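Local coordinates for protein adenosylmethionine-8-amino-7-oxononanoate aminotransferase (Methanocaldococcus jannaschii, PDB 6ZHK) that probably catalyses the pyridoxal phosphate-dependent transfer of an amino group from S-adenosyl-L-methionine to 7-keto-8-aminopelargonic acid, a step of biotin biosynthesis, at residues A[63-74]-A[300-308]; A[95-105]-A[343-353]. One frame throughout, in Å; residues are numbered along the deposited sequence.

Contact 1 (A[63-74]-A[300-308]); sequences WCNLFGHSRKEI and GKGLTGGYL
Lys-301 passes its CB, CG and CD over the carbonyl oxygen of Trp-63, CD coming to 3.4 Å from Trp-63 O, and rests CB on the CB of Cys-64. This lysine is predicted to carry pyridoxal phosphate, although none is attached here. Its chain is extended up to a bend at chi4 (-69°), and NZ bonds to Ile-62 O and to Thr-338 of the second subunit. Gly-302 comes next: its CA makes a C-H...O contact of 3.4 Å with Cys-64 O, and Leu-66 packs a methyl, CD1, on its carbonyl. Thr-304 then opens a type I' beta turn that ends at Tyr-307, in the connection between strands 296-299 and 311-315 of the central sheet of this class-III aminotransferase. With no side chains at Gly-305 and Gly-306, the turn presses directly on the 63-74 backbone, Gly-306 CA 3.0 Å from Cys-64 O. Gly-305 O accepts from Leu-66 N at 3.1 Å. Tyr-307 closes the turn and sends its ring to the far bend. Its OH donates to Gly-68 O at 2.6 Å and accepts, at 2.9 Å, from the backbone N of Arg-71, which is the N-cap residue of helix 72-82. Asn-65 ND2 reaches Gly-68 O from the opposite face, while Asn-65 OD1 takes Gly-68 N in an Asx motif. Ile-74 brings CG2 to 3.4 Å from Tyr-307 CD2 and holds CD1 above one face, displaced toward the rim. With a phenylalanine here, Arg-71 N would probably be left without its acceptor and Gly-68 O would lose one of its donors.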
loop_
_atom_site.group_PDB
_atom_site.type_symbol
_atom_site.label_atom_id
_atom_site.label_comp_id
_atom_site.label_asym_id
_atom_site.label_seq_id
_atom_site.Cartn_x
_atom_site.Cartn_y
_atom_site.Cartn_z
ATOM N N TRP A 63 -7.192 3.033 -14.831
ATOM C CA TRP A 63 -7.932 4.187 -14.333
ATOM C C TRP A 63 -6.975 5.092 -13.544
ATOM O O TRP A 63 -7.440 5.880 -12.709
ATOM C CB TRP A 63 -9.153 3.792 -13.458
ATOM C CG TRP A 63 -10.011 2.635 -13.905
ATOM C CD1 TRP A 63 -10.020 1.996 -15.107
ATOM C CD2 TRP A 63 -10.980 1.937 -13.087
ATOM N NE1 TRP A 63 -10.932 0.958 -15.103
ATOM C CE2 TRP A 63 -11.508 0.876 -13.867
ATOM C CE3 TRP A 63 -11.420 2.083 -11.765
ATOM C CZ2 TRP A 63 -12.474 0.005 -13.366
ATOM C CZ3 TRP A 63 -12.373 1.221 -11.264
ATOM C CH2 TRP A 63 -12.926 0.224 -12.077
ATOM N N CYS A 64 -5.687 5.046 -13.877
ATOM C CA CYS A 64 -4.710 5.959 -13.273
ATOM C C CYS A 64 -3.983 6.880 -14.264
ATOM O O CYS A 64 -3.408 7.905 -13.849
ATOM C CB CYS A 64 -3.700 5.190 -12.423
ATOM S SG CYS A 64 -2.634 4.100 -13.408
ATOM N N ASN A 65 -3.871 6.483 -15.537
ATOM C CA ASN A 65 -3.016 7.264 -16.441
ATOM C C ASN A 65 -3.782 8.515 -16.884
ATOM O O ASN A 65 -4.866 8.397 -17.386
ATOM C CB ASN A 65 -2.537 6.379 -17.590
ATOM C CG ASN A 65 -1.641 7.154 -18.545
ATOM O OD1 ASN A 65 -2.097 8.038 -19.274
ATOM N ND2 ASN A 65 -0.344 6.961 -18.378
ATOM N N LEU A 66 -3.227 9.713 -16.718
ATOM C CA LEU A 66 -4.011 10.899 -17.055
ATOM C C LEU A 66 -3.549 11.458 -18.392
ATOM O O LEU A 66 -4.348 12.005 -19.119
ATOM C CB LEU A 66 -3.741 11.988 -16.016
ATOM C CG LEU A 66 -4.294 11.739 -14.596
ATOM C CD1 LEU A 66 -4.081 12.978 -13.770
ATOM C CD2 LEU A 66 -5.773 11.330 -14.631
ATOM N N PHE A 67 -2.256 11.473 -18.619
ATOM C CA PHE A 67 -1.711 12.313 -19.681
ATOM C C PHE A 67 -0.866 11.529 -20.685
ATOM O O PHE A 67 -0.100 12.148 -21.446
ATOM C CB PHE A 67 -0.866 13.427 -19.062
ATOM C CG PHE A 67 -1.689 14.348 -18.212
ATOM C CD1 PHE A 67 -2.845 14.946 -18.722
ATOM C CD2 PHE A 67 -1.286 14.619 -16.902
ATOM C CE1 PHE A 67 -3.616 15.779 -17.927
ATOM C CE2 PHE A 67 -2.050 15.464 -16.112
ATOM C CZ PHE A 67 -3.192 16.061 -16.631
ATOM N N GLY A 68 -1.009 10.217 -20.691
ATOM C CA GLY A 68 -0.229 9.413 -21.632
ATOM C C GLY A 68 0.991 8.824 -20.932
ATOM O O GLY A 68 1.205 9.112 -19.746
ATOM N N HIS A 69 1.778 8.043 -21.669
ATOM C CA HIS A 69 2.885 7.280 -21.136
ATOM C C HIS A 69 4.243 7.917 -21.407
ATOM O O HIS A 69 5.273 7.299 -21.073
ATOM C CB HIS A 69 2.845 5.840 -21.675
ATOM C CG HIS A 69 1.660 5.091 -21.187
ATOM N ND1 HIS A 69 1.620 4.524 -19.893
ATOM C CD2 HIS A 69 0.455 4.861 -21.761
ATOM C CE1 HIS A 69 0.478 3.887 -19.769
ATOM N NE2 HIS A 69 -0.275 4.113 -20.874
ATOM N N SER A 70 4.261 9.142 -21.955
ATOM C CA SER A 70 5.560 9.773 -22.213
ATOM C C SER A 70 5.467 11.274 -21.924
ATOM O O SER A 70 5.938 12.130 -22.672
ATOM C CB SER A 70 6.014 9.474 -23.642
ATOM O OG SER A 70 5.022 9.983 -24.537
ATOM N N ARG A 71 4.861 11.601 -20.792
ATOM C CA ARG A 71 4.630 12.996 -20.473
ATOM C C ARG A 71 5.887 13.554 -19.821
ATOM O O ARG A 71 6.232 13.146 -18.725
ATOM C CB ARG A 71 3.408 13.158 -19.567
ATOM C CG ARG A 71 3.064 14.619 -19.332
ATOM C CD ARG A 71 2.332 15.138 -20.550
ATOM N NE ARG A 71 2.362 16.588 -20.418
ATOM C CZ ARG A 71 1.392 17.395 -20.834
ATOM N NH1 ARG A 71 0.315 16.888 -21.409
ATOM N NH2 ARG A 71 1.511 18.714 -20.681
ATOM N N LYS A 72 6.569 14.501 -20.500
ATOM C CA LYS A 72 7.931 14.867 -20.113
ATOM C C LYS A 72 8.019 15.498 -18.726
ATOM O O LYS A 72 8.972 15.203 -18.001
ATOM C CB LYS A 72 8.592 15.817 -21.127
ATOM C CG LYS A 72 8.928 15.162 -22.466
ATOM N N GLU A 73 7.042 16.350 -18.367
ATOM C CA GLU A 73 7.155 17.074 -17.099
ATOM C C GLU A 73 7.202 16.087 -15.921
ATOM O O GLU A 73 7.890 16.335 -14.917
ATOM C CB GLU A 73 5.937 17.965 -16.873
ATOM C CG GLU A 73 5.792 19.117 -17.876
ATOM C CD GLU A 73 4.913 18.781 -19.064
ATOM O OE1 GLU A 73 4.932 17.635 -19.511
ATOM O OE2 GLU A 73 4.171 19.666 -19.513
ATOM N N ILE A 74 6.410 15.010 -16.018
ATOM C CA ILE A 74 6.305 14.085 -14.911
ATOM C C ILE A 74 7.588 13.253 -14.880
ATOM O O ILE A 74 8.172 13.033 -13.812
ATOM C CB ILE A 74 5.043 13.192 -15.031
ATOM C CG1 ILE A 74 3.780 14.035 -15.231
ATOM C CG2 ILE A 74 4.895 12.331 -13.787
ATOM C CD1 ILE A 74 2.538 13.148 -15.438
ATOM N N GLY A 300 -5.983 8.897 -4.949
ATOM C CA GLY A 300 -4.987 7.919 -5.350
ATOM C C GLY A 300 -4.941 7.919 -6.890
ATOM O O GLY A 300 -5.362 8.886 -7.531
ATOM N N LYS A 301 -4.492 6.804 -7.470
ATOM C CA LYS A 301 -4.464 6.549 -8.908
ATOM C C LYS A 301 -3.901 7.740 -9.661
ATOM O O LYS A 301 -2.696 7.829 -9.736
ATOM C CB LYS A 301 -5.832 6.149 -9.484
ATOM C CG LYS A 301 -6.282 4.745 -9.154
ATOM C CD LYS A 301 -7.719 4.431 -9.630
ATOM C CE LYS A 301 -8.274 3.133 -9.089
ATOM N NZ LYS A 301 -7.566 1.993 -9.682
ATOM N N GLY A 302 -4.769 8.650 -10.168
ATOM C CA GLY A 302 -4.316 9.711 -11.067
ATOM C C GLY A 302 -3.465 10.800 -10.399
ATOM O O GLY A 302 -2.946 11.681 -11.080
ATOM N N LEU A 303 -3.396 10.769 -9.056
ATOM C CA LEU A 303 -2.596 11.690 -8.282
ATOM C C LEU A 303 -1.212 11.907 -8.908
ATOM O O LEU A 303 -0.747 13.048 -8.926
ATOM C CB LEU A 303 -2.593 11.193 -6.830
ATOM C CG LEU A 303 -1.746 11.945 -5.830
ATOM C CD1 LEU A 303 -2.112 13.436 -5.733
ATOM C CD2 LEU A 303 -1.981 11.333 -4.460
ATOM N N THR A 304 -0.509 10.825 -9.336
ATOM C CA THR A 304 0.832 10.955 -9.888
ATOM C C THR A 304 0.798 10.987 -11.420
ATOM O O THR A 304 1.816 10.795 -12.050
ATOM C CB THR A 304 1.698 9.768 -9.438
ATOM O OG1 THR A 304 0.941 8.656 -9.912
ATOM C CG2 THR A 304 1.808 9.726 -7.940
ATOM N N GLY A 305 -0.406 11.164 -11.986
ATOM C CA GLY A 305 -0.616 11.091 -13.432
ATOM C C GLY A 305 -0.547 9.661 -13.941
ATOM O O GLY A 305 -0.624 9.438 -15.129
ATOM N N GLY A 306 -0.421 8.688 -13.032
ATOM C CA GLY A 306 -0.495 7.304 -13.422
ATOM C C GLY A 306 0.884 6.665 -13.363
ATOM O O GLY A 306 1.026 5.544 -13.832
ATOM N N TYR A 307 1.901 7.389 -12.855
ATOM C CA TYR A 307 3.267 6.895 -13.018
ATOM C C TYR A 307 3.831 6.230 -11.786
ATOM O O TYR A 307 4.773 5.398 -11.905
ATOM C CB TYR A 307 4.271 7.972 -13.466
ATOM C CG TYR A 307 4.078 8.466 -14.885
ATOM C CD1 TYR A 307 3.009 8.016 -15.671
ATOM C CD2 TYR A 307 4.979 9.365 -15.474
ATOM C CE1 TYR A 307 2.846 8.450 -16.984
ATOM C CE2 TYR A 307 4.786 9.824 -16.776
ATOM C CZ TYR A 307 3.719 9.374 -17.542
ATOM O OH TYR A 307 3.560 9.839 -18.847
ATOM N N LEU A 308 3.266 6.547 -10.617
ATOM C CA LEU A 308 3.770 5.958 -9.373
ATOM C C LEU A 308 2.601 5.795 -8.367
ATOM O O LEU A 308 1.572 6.493 -8.427
ATOM C CB LEU A 308 4.847 6.898 -8.783
ATOM C CG LEU A 308 6.267 6.770 -9.335
ATOM C CD1 LEU A 308 7.114 7.971 -8.871
ATOM C CD2 LEU A 308 6.927 5.455 -8.851
HETATM O O HOH W 1 0.389 4.692 -16.332
HETATM O O HOH W 2 0.093 10.650 -17.510
#

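Contact 2 (A[95-105]-A[343-353]); sequences NVPSILLAKKL and QLLCSAALATL
Leu-101 and Leu-350 reach past each other between the two helices. Leu-101 CD2 lies 3.7 Å from Ala-349 CB and also touches the CA and SG of Cys-346, while its other methyl, CD1, meets Leu-353 CD1. Pointing CG away from its own backbone N (chi1 177°) is what carries this fork into the facing helix. In return, Leu-350 places CD2 3.6 Å from Leu-101 CA, beside Leu-100 and Lys-104, and turns CD1 to the backbone of Pro-97. Each leucine is thus a knob in a hole of four residues on the other helix, a reciprocal knobs-into-holes packing in which the axes of segments 96-105 and 343-353 approach to 8.3 Å and cross at 37°. The small side chains of Ala-349 and Cys-346 are consistent with so close an approach. One turn further along both helices, Leu-353 CD1 lies 3.7 Å from Lys-104 CB and also reaches Leu-105. At the N-terminal ends the chemistry turns polar. The amides of Asn-95 and Gln-343 stack with their planes 21° apart, and Asn-95 CB comes within 3.2 Å of Gln-343 NE2, while Pro-97 CG rests on Gln-343 CG. These amides find their hydrogen bonds elsewhere: Asn-95 ND2 donates to Gly-341 O, Gln-343 OE1 accepts from Ser-88 N, and a water sits on Gln-343 NE2. Asn-95 is also the N-cap of its helix, OD1 taking Ser-98 N at 3.0 Å nearly along the C=O axis. Further out, Tyr-118 of strand 115-119 packs on Leu-101 and Leu-105 and gives a hydroxyl bond to Ser-98 O, while Ile-21 of the second subunit packs on Ser-98 and Ala-102. The side chain of Leu-105 is about 7 Å from a bound magnesium ion.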
loop_
_atom_site.group_PDB
_atom_site.type_symbol
_atom_site.label_atom_id
_atom_site.label_comp_id
_atom_site.label_asym_id
_atom_site.label_seq_id
_atom_site.Cartn_x
_atom_site.Cartn_y
_atom_site.Cartn_z
ATOM N N ASN A 95 10.123 16.139 4.520
ATOM C CA ASN A 95 10.938 16.260 3.306
ATOM C C ASN A 95 10.335 17.337 2.423
ATOM O O ASN A 95 9.151 17.637 2.549
ATOM C CB ASN A 95 11.242 14.935 2.610
ATOM C CG ASN A 95 10.026 14.297 1.960
ATOM O OD1 ASN A 95 9.277 14.972 1.276
ATOM N ND2 ASN A 95 9.853 12.993 2.102
ATOM N N VAL A 96 11.145 17.883 1.493
ATOM C CA VAL A 96 10.654 19.070 0.784
ATOM C C VAL A 96 9.469 18.774 -0.129
ATOM O O VAL A 96 8.497 19.532 -0.133
ATOM C CB VAL A 96 11.771 19.806 0.023
ATOM C CG1 VAL A 96 11.213 21.008 -0.744
ATOM C CG2 VAL A 96 12.892 20.206 1.007
ATOM N N PRO A 97 9.551 17.792 -1.049
ATOM C CA PRO A 97 8.482 17.539 -2.014
ATOM C C PRO A 97 7.142 17.259 -1.331
ATOM O O PRO A 97 6.092 17.789 -1.753
ATOM C CB PRO A 97 9.021 16.274 -2.727
ATOM C CG PRO A 97 10.510 16.415 -2.637
ATOM C CD PRO A 97 10.693 16.865 -1.207
ATOM N N SER A 98 7.169 16.499 -0.215
ATOM C CA SER A 98 5.907 16.176 0.445
ATOM C C SER A 98 5.267 17.457 0.997
ATOM O O SER A 98 4.044 17.565 1.026
ATOM C CB SER A 98 6.126 15.136 1.556
ATOM O OG SER A 98 6.742 15.745 2.658
ATOM N N ILE A 99 6.103 18.438 1.426
ATOM C CA ILE A 99 5.573 19.664 2.013
ATOM C C ILE A 99 4.926 20.476 0.905
ATOM O O ILE A 99 3.839 21.053 1.107
ATOM C CB ILE A 99 6.669 20.465 2.764
ATOM C CG1 ILE A 99 7.150 19.691 4.001
ATOM C CG2 ILE A 99 6.131 21.830 3.186
ATOM C CD1 ILE A 99 8.519 20.102 4.535
ATOM N N LEU A 100 5.653 20.658 -0.214
ATOM C CA LEU A 100 5.095 21.460 -1.306
ATOM C C LEU A 100 3.804 20.825 -1.838
ATOM O O LEU A 100 2.811 21.482 -2.129
ATOM C CB LEU A 100 6.131 21.559 -2.429
ATOM C CG LEU A 100 7.483 22.173 -2.058
ATOM C CD1 LEU A 100 8.428 22.157 -3.253
ATOM C CD2 LEU A 100 7.273 23.619 -1.612
ATOM N N LEU A 101 3.823 19.499 -1.980
ATOM C CA LEU A 101 2.643 18.813 -2.461
ATOM C C LEU A 101 1.479 18.909 -1.462
ATOM O O LEU A 101 0.303 19.049 -1.901
ATOM C CB LEU A 101 3.019 17.333 -2.675
ATOM C CG LEU A 101 1.816 16.494 -3.111
ATOM C CD1 LEU A 101 1.204 17.049 -4.427
ATOM C CD2 LEU A 101 2.273 15.046 -3.314
ATOM N N ALA A 102 1.759 18.887 -0.139
ATOM C CA ALA A 102 0.629 18.877 0.803
ATOM C C ALA A 102 -0.082 20.237 0.685
ATOM O O ALA A 102 -1.290 20.317 0.700
ATOM C CB ALA A 102 1.058 18.602 2.242
ATOM N N LYS A 103 0.698 21.312 0.569
ATOM C CA LYS A 103 0.074 22.623 0.413
ATOM C C LYS A 103 -0.743 22.666 -0.889
ATOM O O LYS A 103 -1.846 23.199 -0.917
ATOM C CB LYS A 103 1.149 23.702 0.444
ATOM C CG LYS A 103 0.612 25.120 0.141
ATOM C CD LYS A 103 1.628 26.203 0.537
ATOM C CE LYS A 103 1.263 27.600 0.056
ATOM N NZ LYS A 103 -0.190 27.837 0.146
ATOM N N LYS A 104 -0.214 22.132 -1.983
ATOM C CA LYS A 104 -0.977 22.180 -3.222
ATOM C C LYS A 104 -2.290 21.406 -3.099
ATOM O O LYS A 104 -3.323 21.832 -3.616
ATOM C CB LYS A 104 -0.187 21.578 -4.385
ATOM C CG LYS A 104 1.042 22.342 -4.878
ATOM C CD LYS A 104 0.806 23.756 -5.384
ATOM C CE LYS A 104 1.968 24.217 -6.269
ATOM N NZ LYS A 104 2.049 25.692 -6.259
ATOM N N LEU A 105 -2.241 20.216 -2.478
ATOM C CA LEU A 105 -3.429 19.374 -2.322
ATOM C C LEU A 105 -4.488 20.067 -1.463
ATOM O O LEU A 105 -5.647 20.015 -1.826
ATOM C CB LEU A 105 -3.049 18.017 -1.699
ATOM C CG LEU A 105 -2.339 17.085 -2.678
ATOM C CD1 LEU A 105 -1.780 15.853 -1.960
ATOM C CD2 LEU A 105 -3.209 16.690 -3.867
ATOM N N GLN A 343 9.760 10.902 -1.663
ATOM C CA GLN A 343 10.041 12.052 -2.536
ATOM C C GLN A 343 9.765 11.778 -4.019
ATOM O O GLN A 343 9.225 12.646 -4.694
ATOM C CB GLN A 343 11.477 12.596 -2.393
ATOM C CG GLN A 343 11.707 13.302 -1.058
ATOM C CD GLN A 343 12.204 12.398 0.052
ATOM O OE1 GLN A 343 11.684 11.302 0.323
ATOM N NE2 GLN A 343 13.092 12.956 0.834
ATOM N N LEU A 344 10.163 10.603 -4.533
ATOM C CA LEU A 344 9.816 10.283 -5.926
ATOM C C LEU A 344 8.300 10.297 -6.165
ATOM O O LEU A 344 7.825 10.888 -7.152
ATOM C CB LEU A 344 10.430 8.948 -6.320
ATOM C CG LEU A 344 11.958 8.899 -6.212
ATOM C CD1 LEU A 344 12.440 7.554 -6.739
ATOM C CD2 LEU A 344 12.680 10.124 -6.955
ATOM N N LEU A 345 7.503 9.694 -5.239
ATOM C CA LEU A 345 6.059 9.664 -5.425
ATOM C C LEU A 345 5.578 11.102 -5.469
ATOM O O LEU A 345 4.748 11.442 -6.305
ATOM C CB LEU A 345 5.310 8.935 -4.278
ATOM C CG LEU A 345 5.895 7.575 -3.884
ATOM C CD1 LEU A 345 5.030 6.851 -2.859
ATOM C CD2 LEU A 345 6.005 6.665 -5.098
ATOM N N CYS A 346 6.099 11.948 -4.560
ATOM C CA CYS A 346 5.496 13.268 -4.440
ATOM C C CYS A 346 5.948 14.150 -5.610
ATOM O O CYS A 346 5.208 15.045 -6.078
ATOM C CB CYS A 346 5.985 13.914 -3.141
ATOM S SG CYS A 346 5.224 13.200 -1.659
ATOM N N SER A 347 7.144 13.886 -6.106
ATOM C CA SER A 347 7.624 14.654 -7.266
ATOM C C SER A 347 6.710 14.418 -8.480
ATOM O O SER A 347 6.400 15.400 -9.175
ATOM C CB SER A 347 9.059 14.315 -7.568
ATOM O OG SER A 347 9.138 13.015 -8.160
ATOM N N ALA A 348 6.260 13.157 -8.735
ATOM C CA ALA A 348 5.355 12.885 -9.854
ATOM C C ALA A 348 4.063 13.677 -9.665
ATOM O O ALA A 348 3.532 14.259 -10.632
ATOM C CB ALA A 348 5.082 11.426 -10.086
ATOM N N ALA A 349 3.533 13.677 -8.429
ATOM C CA ALA A 349 2.271 14.362 -8.204
ATOM C C ALA A 349 2.399 15.868 -8.393
ATOM O O ALA A 349 1.451 16.510 -8.862
ATOM C CB ALA A 349 1.709 14.064 -6.820
ATOM N N LEU A 350 3.513 16.456 -7.916
ATOM C CA LEU A 350 3.741 17.883 -8.093
ATOM C C LEU A 350 3.696 18.230 -9.568
ATOM O O LEU A 350 3.010 19.192 -9.949
ATOM C CB LEU A 350 5.091 18.296 -7.477
ATOM C CG LEU A 350 5.085 18.450 -5.958
ATOM C CD1 LEU A 350 6.517 18.589 -5.419
ATOM C CD2 LEU A 350 4.249 19.670 -5.520
ATOM N N ALA A 351 4.406 17.425 -10.393
ATOM C CA ALA A 351 4.390 17.694 -11.827
ATOM C C ALA A 351 2.974 17.585 -12.385
ATOM O O ALA A 351 2.580 18.402 -13.229
ATOM C CB ALA A 351 5.302 16.776 -12.612
ATOM N N THR A 352 2.235 16.560 -11.917
ATOM C CA THR A 352 0.875 16.344 -12.369
ATOM C C THR A 352 0.039 17.594 -12.119
ATOM O O THR A 352 -0.682 18.047 -13.040
ATOM C CB THR A 352 0.262 15.054 -11.818
ATOM O OG1 THR A 352 1.085 13.989 -12.279
ATOM C CG2 THR A 352 -1.143 14.751 -12.319
ATOM N N LEU A 353 0.077 18.105 -10.881
ATOM C CA LEU A 353 -0.800 19.229 -10.565
ATOM C C LEU A 353 -0.398 20.439 -11.391
ATOM O O LEU A 353 -1.247 21.268 -11.749
ATOM C CB LEU A 353 -0.727 19.587 -9.085
ATOM C CG LEU A 353 -1.420 18.578 -8.175
ATOM C CD1 LEU A 353 -1.102 18.844 -6.704
ATOM C CD2 LEU A 353 -2.904 18.600 -8.443
HETATM O O HOH W 3 13.585 15.849 0.249
#

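In the fold
Both contacts are largely buried and both touch the second subunit, but contact 1 lies nearer the middle of the chain, about 13 Å between centres, against about 20 Å for contact 2. Contact 1 joins loops, and the first turn of helix 72-82, beside the predicted cofactor lysine, and relies on backbone and tyrosine-hydroxyl hydrogen bonds in a glycine-rich stretch of chain. Contact 2 joins two helices through aliphatic side chains, with polar groups at one end and the exposed Lys-104 at its margin. Helix 343-358, a partner in contact 2, also borders contact 1: Leu-66 and Ile-74 lean on Thr-352, which packs against the turn at Thr-304 and Gly-305, and Ala-349 CB touches Leu-303 O.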